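Local coordinates for protein D-alanine--D-alanine ligase (Acinetobacter baumannii ACICU, PDB 5D8D) that joins two D-alanine molecules into D-alanyl-D-alanine at the expense of ATP, supplying the dipeptide for peptidoglycan synthesis, at residues S51-I63 against I75-T87. Residues are numbered along the deposited sequence; the frame is centred on the assembly and turned at random.
Sequences SVTELVNYDRAFI and IQGVLEWLNIPYT
Leu79 of helix 75-81 packs against Ala61 and Ile63 of strand 60-63, part of the Rossmann-like N-terminal domain. The strand borders a parallel sheet beside strand 9-13, and the helix runs nearly antiparallel to it, 171° between the axes. The tight part is apolar. Leu79 divides its two methyls: CD1 meets Ile63 CD1 tip to tip at 3.6 Å, while CD2 touches Leu55 CD1 and Ala61 CB. Ile63 CD1 lies obliquely against the Tyr86 ring, 3.6 Å from Tyr86 CD1. The 3-10 segment 52-57 adds Val52 and Leu55. The Leu55 and Val78 side chains cross at about a right angle, with Leu55 CD1 touching Val78 CG2, and Val52 CG1 meets Ile75 CD1. A Schellman motif at Asn83 turns the chain out of the helix, and Ile84 extends its CD1 toward Leu55.

The solvent side is at Val56, Asp59 and Pro85. Val56 is exposed and stays 5.0 Å off, Val56 CB to Leu82 CG. Asp59 is exposed too; its OD2 bonds to Lys9 N. Pro85 CG lies over one face of the Arg60 guanidinium. Arg60 NE bonds to Thr303 OG1 and Arg60 NH1 to Phe7 O.

Past this edge the loop joins the strand through a single bridge, Ala61 with Tyr86. Ala61 N donates to Pro85 O at 3.1 Å. The return bond from Thr87 N to Ala61 O is weak. Thr87 CG2 rests over one face of the Phe62 ring. With chi1 at 52°, Thr87 OG1 is turned to the strand and accepts a nearly straight bond from Ile63 N, 2.8 Å long and 175° at the hydrogen.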
ATOM      1  N   SER A  51      11.785  -4.045 -21.302  1.00 46.52           N
ATOM      2  CA  SER A  51      10.556  -3.363 -20.979  1.00 42.06           C
ATOM      3  C   SER A  51       9.609  -4.323 -20.306  1.00 39.73           C
ATOM      4  O   SER A  51       9.387  -5.391 -20.824  1.00 42.37           O
ATOM      5  CB  SER A  51       9.899  -2.834 -22.227  1.00 42.85           C
ATOM      6  OG  SER A  51       8.724  -2.123 -21.900  1.00 46.84           O
ATOM      7  N   VAL A  52       9.046  -3.936 -19.161  1.00 38.30           N
ATOM      8  CA  VAL A  52       7.946  -4.713 -18.532  1.00 38.79           C
ATOM      9  C   VAL A  52       6.707  -4.991 -19.400  1.00 36.74           C
ATOM     10  O   VAL A  52       5.959  -5.911 -19.128  1.00 37.57           O
ATOM     11  CB  VAL A  52       7.444  -4.078 -17.237  1.00 38.93           C
ATOM     12  CG1 VAL A  52       8.585  -3.961 -16.249  1.00 40.49           C
ATOM     13  CG2 VAL A  52       6.813  -2.715 -17.481  1.00 39.61           C
ATOM     14  N   THR A  53       6.491  -4.223 -20.453  1.00 41.79           N
ATOM     15  CA  THR A  53       5.418  -4.547 -21.427  1.00 43.67           C
ATOM     16  C   THR A  53       5.584  -5.877 -22.117  1.00 39.53           C
ATOM     17  O   THR A  53       4.612  -6.473 -22.531  1.00 39.01           O
ATOM     18  CB  THR A  53       5.248  -3.456 -22.507  1.00 43.61           C
ATOM     19  OG1 THR A  53       6.470  -3.281 -23.251  1.00 49.89           O
ATOM     20  CG2 THR A  53       4.822  -2.150 -21.824  1.00 42.45           C
ATOM     21  N   GLU A  54       6.820  -6.352 -22.193  1.00 46.14           N
ATOM     22  CA  GLU A  54       7.156  -7.659 -22.810  1.00 45.81           C
ATOM     23  C   GLU A  54       6.802  -8.900 -21.965  1.00 44.21           C
ATOM     24  O   GLU A  54       6.941 -10.039 -22.423  1.00 45.12           O
ATOM     25  CB  GLU A  54       8.628  -7.657 -23.217  1.00 45.76           C
ATOM     26  CG  GLU A  54       8.953  -6.521 -24.192  1.00 48.75           C
ATOM     27  CD  GLU A  54      10.392  -6.515 -24.695  1.00 55.79           C
ATOM     28  OE1 GLU A  54      10.932  -7.609 -24.956  1.00 57.60           O
ATOM     29  OE2 GLU A  54      10.972  -5.417 -24.851  1.00 53.63           O
ATOM     30  N   LEU A  55       6.294  -8.661 -20.758  1.00 42.67           N
ATOM     31  CA  LEU A  55       5.731  -9.685 -19.905  1.00 43.52           C
ATOM     32  C   LEU A  55       4.491 -10.301 -20.489  1.00 43.07           C
ATOM     33  O   LEU A  55       4.081 -11.388 -20.076  1.00 42.09           O
ATOM     34  CB  LEU A  55       5.401  -9.116 -18.499  1.00 44.67           C
ATOM     35  CG  LEU A  55       6.605  -8.933 -17.553  1.00 46.10           C
ATOM     36  CD1 LEU A  55       6.249  -8.073 -16.350  1.00 47.71           C
ATOM     37  CD2 LEU A  55       7.132 -10.269 -17.066  1.00 46.85           C
ATOM     38  N   VAL A  56       3.888  -9.621 -21.452  1.00 44.26           N
ATOM     39  CA  VAL A  56       2.703 -10.151 -22.127  1.00 44.81           C
ATOM     40  C   VAL A  56       2.997 -11.469 -22.868  1.00 46.12           C
ATOM     41  O   VAL A  56       2.109 -12.295 -23.042  1.00 46.65           O
ATOM     42  CB  VAL A  56       2.092  -9.056 -23.043  1.00 52.78           C
ATOM     43  CG1 VAL A  56       2.842  -8.959 -24.376  1.00 48.42           C
ATOM     44  CG2 VAL A  56       0.604  -9.287 -23.234  1.00 61.51           C
ATOM     45  N   ASN A  57       4.267 -11.697 -23.226  1.00 47.68           N
ATOM     46  CA  ASN A  57       4.731 -12.977 -23.807  1.00 43.99           C
ATOM     47  C   ASN A  57       4.769 -14.200 -22.845  1.00 44.46           C
ATOM     48  O   ASN A  57       5.256 -15.250 -23.231  1.00 45.52           O
ATOM     49  CB  ASN A  57       6.127 -12.771 -24.399  1.00 44.24           C
ATOM     50  CG  ASN A  57       6.156 -11.733 -25.511  1.00 45.20           C
ATOM     51  OD1 ASN A  57       5.492 -11.884 -26.528  1.00 50.29           O
ATOM     52  ND2 ASN A  57       6.906 -10.659 -25.307  1.00 45.11           N
ATOM     53  N   TYR A  58       4.251 -14.075 -21.616  1.00 44.30           N
ATOM     54  CA  TYR A  58       4.330 -15.126 -20.613  1.00 43.10           C
ATOM     55  C   TYR A  58       2.974 -15.445 -19.995  1.00 41.47           C
ATOM     56  O   TYR A  58       2.098 -14.601 -19.896  1.00 43.73           O
ATOM     57  CB  TYR A  58       5.335 -14.735 -19.507  1.00 43.99           C
ATOM     58  CG  TYR A  58       6.730 -14.604 -20.044  1.00 42.54           C
ATOM     59  CD1 TYR A  58       7.550 -15.714 -20.197  1.00 45.07           C
ATOM     60  CD2 TYR A  58       7.198 -13.387 -20.470  1.00 45.50           C
ATOM     61  CE1 TYR A  58       8.832 -15.600 -20.727  1.00 43.79           C
ATOM     62  CE2 TYR A  58       8.464 -13.255 -21.024  1.00 47.18           C
ATOM     63  CZ  TYR A  58       9.276 -14.358 -21.151  1.00 42.73           C
ATOM     64  OH  TYR A  58      10.521 -14.166 -21.674  1.00 39.48           O
ATOM     65  N   ASP A  59       2.828 -16.692 -19.576  1.00 40.38           N
ATOM     66  CA  ASP A  59       1.635 -17.155 -18.910  1.00 39.11           C
ATOM     67  C   ASP A  59       1.584 -16.829 -17.427  1.00 41.25           C
ATOM     68  O   ASP A  59       0.492 -16.831 -16.854  1.00 40.00           O
ATOM     69  CB  ASP A  59       1.473 -18.641 -19.147  1.00 42.43           C
ATOM     70  CG  ASP A  59       1.188 -18.951 -20.597  1.00 45.67           C
ATOM     71  OD1 ASP A  59       0.075 -18.608 -21.044  1.00 51.88           O
ATOM     72  OD2 ASP A  59       2.070 -19.499 -21.301  1.00 47.83           O
ATOM     73  N   ARG A  60       2.732 -16.519 -16.809  1.00 41.12           N
ATOM     74  CA  ARG A  60       2.800 -16.197 -15.375  1.00 41.28           C
ATOM     75  C   ARG A  60       4.206 -15.753 -14.994  1.00 42.53           C
ATOM     76  O   ARG A  60       5.136 -15.938 -15.769  1.00 43.10           O
ATOM     77  CB  ARG A  60       2.372 -17.401 -14.482  1.00 40.95           C
ATOM     78  CG  ARG A  60       3.347 -18.582 -14.391  1.00 39.76           C
ATOM     79  CD  ARG A  60       2.746 -19.967 -14.616  1.00 40.82           C
ATOM     80  NE  ARG A  60       1.420 -20.043 -14.052  1.00 47.68           N
ATOM     81  CZ  ARG A  60       0.283 -20.257 -14.704  1.00 45.94           C
ATOM     82  NH1 ARG A  60       0.238 -20.539 -15.994  1.00 52.75           N
ATOM     83  NH2 ARG A  60      -0.841 -20.225 -14.012  1.00 52.00           N
ATOM     84  N   ALA A  61       4.348 -15.212 -13.781  1.00 38.78           N
ATOM     85  CA  ALA A  61       5.592 -14.694 -13.307  1.00 37.59           C
ATOM     86  C   ALA A  61       5.941 -15.200 -11.909  1.00 37.41           C
ATOM     87  O   ALA A  61       5.085 -15.264 -11.031  1.00 33.39           O
ATOM     88  CB  ALA A  61       5.529 -13.180 -13.312  1.00 38.06           C
ATOM     89  N   PHE A  62       7.229 -15.480 -11.713  1.00 37.03           N
ATOM     90  CA  PHE A  62       7.814 -15.836 -10.401  1.00 38.98           C
ATOM     91  C   PHE A  62       8.650 -14.629 -10.023  1.00 37.50           C
ATOM     92  O   PHE A  62       9.636 -14.355 -10.718  1.00 38.20           O
ATOM     93  CB  PHE A  62       8.713 -17.090 -10.537  1.00 35.95           C
ATOM     94  CG  PHE A  62       9.130 -17.700  -9.238  1.00 36.26           C
ATOM     95  CD1 PHE A  62       9.815 -16.978  -8.288  1.00 37.01           C
ATOM     96  CD2 PHE A  62       8.869 -19.035  -8.974  1.00 41.08           C
ATOM     97  CE1 PHE A  62      10.183 -17.556  -7.081  1.00 37.38           C
ATOM     98  CE2 PHE A  62       9.231 -19.612  -7.765  1.00 38.11           C
ATOM     99  CZ  PHE A  62       9.893 -18.873  -6.824  1.00 37.17           C
ATOM    100  N   ILE A  63       8.272 -13.911  -8.956  1.00 34.25           N
ATOM    101  CA  ILE A  63       8.905 -12.623  -8.623  1.00 32.44           C
ATOM    102  C   ILE A  63       9.974 -12.831  -7.557  1.00 36.60           C
ATOM    103  O   ILE A  63       9.724 -13.356  -6.475  1.00 34.18           O
ATOM    104  CB  ILE A  63       7.913 -11.577  -8.088  1.00 39.45           C
ATOM    105  CG1 ILE A  63       6.802 -11.272  -9.128  1.00 42.37           C
ATOM    106  CG2 ILE A  63       8.655 -10.292  -7.715  1.00 40.15           C
ATOM    107  CD1 ILE A  63       5.646 -10.460  -8.602  1.00 40.39           C
ATOM    108  N   ILE A  75       5.946  -3.748  -9.412  1.00 37.17           N
ATOM    109  CA  ILE A  75       5.959  -4.794 -10.416  1.00 38.40           C
ATOM    110  C   ILE A  75       4.638  -5.560 -10.343  1.00 36.70           C
ATOM    111  O   ILE A  75       4.169  -6.037 -11.368  1.00 35.48           O
ATOM    112  CB  ILE A  75       7.195  -5.731 -10.310  1.00 39.07           C
ATOM    113  CG1 ILE A  75       7.361  -6.639 -11.553  1.00 39.22           C
ATOM    114  CG2 ILE A  75       7.089  -6.632  -9.076  1.00 40.94           C
ATOM    115  CD1 ILE A  75       7.686  -5.939 -12.851  1.00 39.68           C
ATOM    116  N   GLN A  76       4.047  -5.680  -9.148  1.00 39.35           N
ATOM    117  CA  GLN A  76       2.731  -6.350  -8.985  1.00 37.49           C
ATOM    118  C   GLN A  76       1.631  -5.510  -9.675  1.00 38.05           C
ATOM    119  O   GLN A  76       0.693  -6.041 -10.254  1.00 35.99           O
ATOM    120  CB  GLN A  76       2.380  -6.489  -7.518  1.00 39.53           C
ATOM    121  CG  GLN A  76       3.248  -7.428  -6.665  1.00 36.69           C
ATOM    122  CD  GLN A  76       4.651  -6.928  -6.411  1.00 31.21           C
ATOM    123  OE1 GLN A  76       4.960  -5.787  -6.652  1.00 34.04           O
ATOM    124  NE2 GLN A  76       5.509  -7.791  -5.948  1.00 30.99           N
ATOM    125  N   GLY A  77       1.777  -4.184  -9.616  1.00 37.42           N
ATOM    126  CA  GLY A  77       0.932  -3.257 -10.369  1.00 37.01           C
ATOM    127  C   GLY A  77       0.902  -3.587 -11.848  1.00 39.48           C
ATOM    128  O   GLY A  77      -0.196  -3.768 -12.444  1.00 36.47           O
ATOM    129  N   VAL A  78       2.094  -3.713 -12.447  1.00 37.00           N
ATOM    130  CA  VAL A  78       2.146  -4.014 -13.898  1.00 40.72           C
ATOM    131  C   VAL A  78       1.553  -5.378 -14.207  1.00 37.31           C
ATOM    132  O   VAL A  78       0.851  -5.552 -15.210  1.00 38.75           O
ATOM    133  CB  VAL A  78       3.508  -3.757 -14.664  1.00 40.99           C
ATOM    134  CG1 VAL A  78       4.468  -2.810 -13.941  1.00 36.27           C
ATOM    135  CG2 VAL A  78       4.182  -5.022 -15.113  1.00 47.86           C
ATOM    136  N   LEU A  79       1.802  -6.326 -13.333  1.00 35.77           N
ATOM    137  CA  LEU A  79       1.325  -7.656 -13.568  1.00 37.86           C
ATOM    138  C   LEU A  79      -0.194  -7.709 -13.489  1.00 38.61           C
ATOM    139  O   LEU A  79      -0.809  -8.386 -14.304  1.00 44.50           O
ATOM    140  CB  LEU A  79       1.971  -8.644 -12.600  1.00 37.59           C
ATOM    141  CG  LEU A  79       3.445  -8.877 -12.869  1.00 38.95           C
ATOM    142  CD1 LEU A  79       4.011  -9.523 -11.651  1.00 39.47           C
ATOM    143  CD2 LEU A  79       3.687  -9.777 -14.082  1.00 43.19           C
ATOM    144  N   GLU A  80      -0.788  -7.014 -12.521  1.00 40.27           N
ATOM    145  CA  GLU A  80      -2.254  -6.879 -12.448  1.00 39.44           C
ATOM    146  C   GLU A  80      -2.810  -6.233 -13.738  1.00 38.42           C
ATOM    147  O   GLU A  80      -3.730  -6.780 -14.347  1.00 37.43           O
ATOM    148  CB  GLU A  80      -2.673  -6.045 -11.233  1.00 39.38           C
ATOM    149  CG  GLU A  80      -2.428  -6.674  -9.859  1.00 43.35           C
ATOM    150  CD  GLU A  80      -3.276  -7.898  -9.598  1.00 47.21           C
ATOM    151  OE1 GLU A  80      -4.239  -8.127 -10.358  1.00 46.46           O
ATOM    152  OE2 GLU A  80      -2.960  -8.644  -8.638  1.00 51.73           O
ATOM    153  N   TRP A  81      -2.209  -5.114 -14.151  1.00 37.93           N
ATOM    154  CA  TRP A  81      -2.592  -4.376 -15.353  1.00 39.63           C
ATOM    155  C   TRP A  81      -2.588  -5.254 -16.602  1.00 42.88           C
ATOM    156  O   TRP A  81      -3.544  -5.266 -17.362  1.00 43.13           O
ATOM    157  CB  TRP A  81      -1.640  -3.184 -15.547  1.00 42.98           C
ATOM    158  CG  TRP A  81      -2.106  -2.236 -16.543  1.00 49.31           C
ATOM    159  CD1 TRP A  81      -1.638  -2.101 -17.808  1.00 54.82           C
ATOM    160  CD2 TRP A  81      -3.165  -1.282 -16.402  1.00 52.50           C
ATOM    161  NE1 TRP A  81      -2.319  -1.114 -18.469  1.00 53.72           N
ATOM    162  CE2 TRP A  81      -3.279  -0.605 -17.635  1.00 58.25           C
ATOM    163  CE3 TRP A  81      -4.046  -0.954 -15.370  1.00 53.77           C
ATOM    164  CZ2 TRP A  81      -4.241   0.401 -17.859  1.00 55.72           C
ATOM    165  CZ3 TRP A  81      -5.003   0.020 -15.596  1.00 56.39           C
ATOM    166  CH2 TRP A  81      -5.083   0.697 -16.826  1.00 58.97           C
ATOM    167  N   LEU A  82      -1.521  -6.034 -16.781  1.00 46.30           N
ATOM    168  CA  LEU A  82      -1.420  -7.036 -17.879  1.00 40.78           C
ATOM    169  C   LEU A  82      -2.278  -8.342 -17.696  1.00 40.81           C
ATOM    170  O   LEU A  82      -2.339  -9.179 -18.568  1.00 41.52           O
ATOM    171  CB  LEU A  82       0.061  -7.393 -18.019  1.00 41.31           C
ATOM    172  CG  LEU A  82       0.999  -6.564 -18.895  1.00 42.06           C
ATOM    173  CD1 LEU A  82       0.429  -5.336 -19.558  1.00 41.33           C
ATOM    174  CD2 LEU A  82       2.210  -6.175 -18.118  1.00 48.51           C
ATOM    175  N   ASN A  83      -2.908  -8.521 -16.542  1.00 43.75           N
ATOM    176  CA  ASN A  83      -3.667  -9.730 -16.193  1.00 45.15           C
ATOM    177  C   ASN A  83      -2.852 -11.015 -16.224  1.00 44.22           C
ATOM    178  O   ASN A  83      -3.324 -12.056 -16.693  1.00 41.55           O
ATOM    179  CB  ASN A  83      -4.969  -9.860 -16.988  1.00 48.11           C
ATOM    180  CG  ASN A  83      -5.775  -8.564 -17.013  1.00 54.68           C
ATOM    181  OD1 ASN A  83      -5.881  -7.927 -18.065  1.00 64.26           O
ATOM    182  ND2 ASN A  83      -6.310  -8.145 -15.857  1.00 56.91           N
ATOM    183  N   ILE A  84      -1.642 -10.947 -15.653  1.00 42.31           N
ATOM    184  CA  ILE A  84      -0.736 -12.096 -15.592  1.00 38.90           C
ATOM    185  C   ILE A  84      -0.639 -12.507 -14.138  1.00 38.62           C
ATOM    186  O   ILE A  84      -0.244 -11.696 -13.303  1.00 39.78           O
ATOM    187  CB  ILE A  84       0.640 -11.710 -16.133  1.00 39.89           C
ATOM    188  CG1 ILE A  84       0.509 -11.321 -17.600  1.00 37.99           C
ATOM    189  CG2 ILE A  84       1.642 -12.843 -15.976  1.00 37.92           C
ATOM    190  CD1 ILE A  84       1.737 -10.677 -18.122  1.00 37.44           C
ATOM    191  N   PRO A  85      -0.982 -13.769 -13.824  1.00 35.70           N
ATOM    192  CA  PRO A  85      -0.849 -14.231 -12.440  1.00 39.52           C
ATOM    193  C   PRO A  85       0.609 -14.340 -12.016  1.00 40.43           C
ATOM    194  O   PRO A  85       1.501 -14.550 -12.861  1.00 38.21           O
ATOM    195  CB  PRO A  85      -1.500 -15.603 -12.458  1.00 42.44           C
ATOM    196  CG  PRO A  85      -1.460 -16.043 -13.885  1.00 40.45           C
ATOM    197  CD  PRO A  85      -1.276 -14.857 -14.757  1.00 35.56           C
ATOM    198  N   TYR A  86       0.851 -14.202 -10.722  1.00 38.44           N
ATOM    199  CA  TYR A  86       2.210 -14.100 -10.223  1.00 39.19           C
ATOM    200  C   TYR A  86       2.311 -14.559  -8.765  1.00 39.62           C
ATOM    201  O   TYR A  86       1.316 -14.786  -8.115  1.00 35.51           O
ATOM    202  CB  TYR A  86       2.740 -12.667 -10.424  1.00 36.37           C
ATOM    203  CG  TYR A  86       1.946 -11.651  -9.686  1.00 34.96           C
ATOM    204  CD1 TYR A  86       2.209 -11.368  -8.331  1.00 35.46           C
ATOM    205  CD2 TYR A  86       0.906 -10.983 -10.307  1.00 37.73           C
ATOM    206  CE1 TYR A  86       1.467 -10.448  -7.626  1.00 33.81           C
ATOM    207  CE2 TYR A  86       0.123 -10.062  -9.600  1.00 39.92           C
ATOM    208  CZ  TYR A  86       0.419  -9.804  -8.264  1.00 39.27           C
ATOM    209  OH  TYR A  86      -0.327  -8.905  -7.599  1.00 42.18           O
ATOM    210  N   THR A  87       3.533 -14.733  -8.284  1.00 39.41           N
ATOM    211  CA  THR A  87       3.788 -15.339  -6.979  1.00 38.85           C
ATOM    212  C   THR A  87       3.719 -14.276  -5.883  1.00 36.98           C
ATOM    213  O   THR A  87       3.927 -13.113  -6.137  1.00 33.92           O
ATOM    214  CB  THR A  87       5.189 -15.980  -6.961  1.00 39.56           C
ATOM    215  OG1 THR A  87       6.172 -15.035  -7.402  1.00 40.34           O
ATOM    216  CG2 THR A  87       5.237 -17.154  -7.881  1.00 42.74           C
TER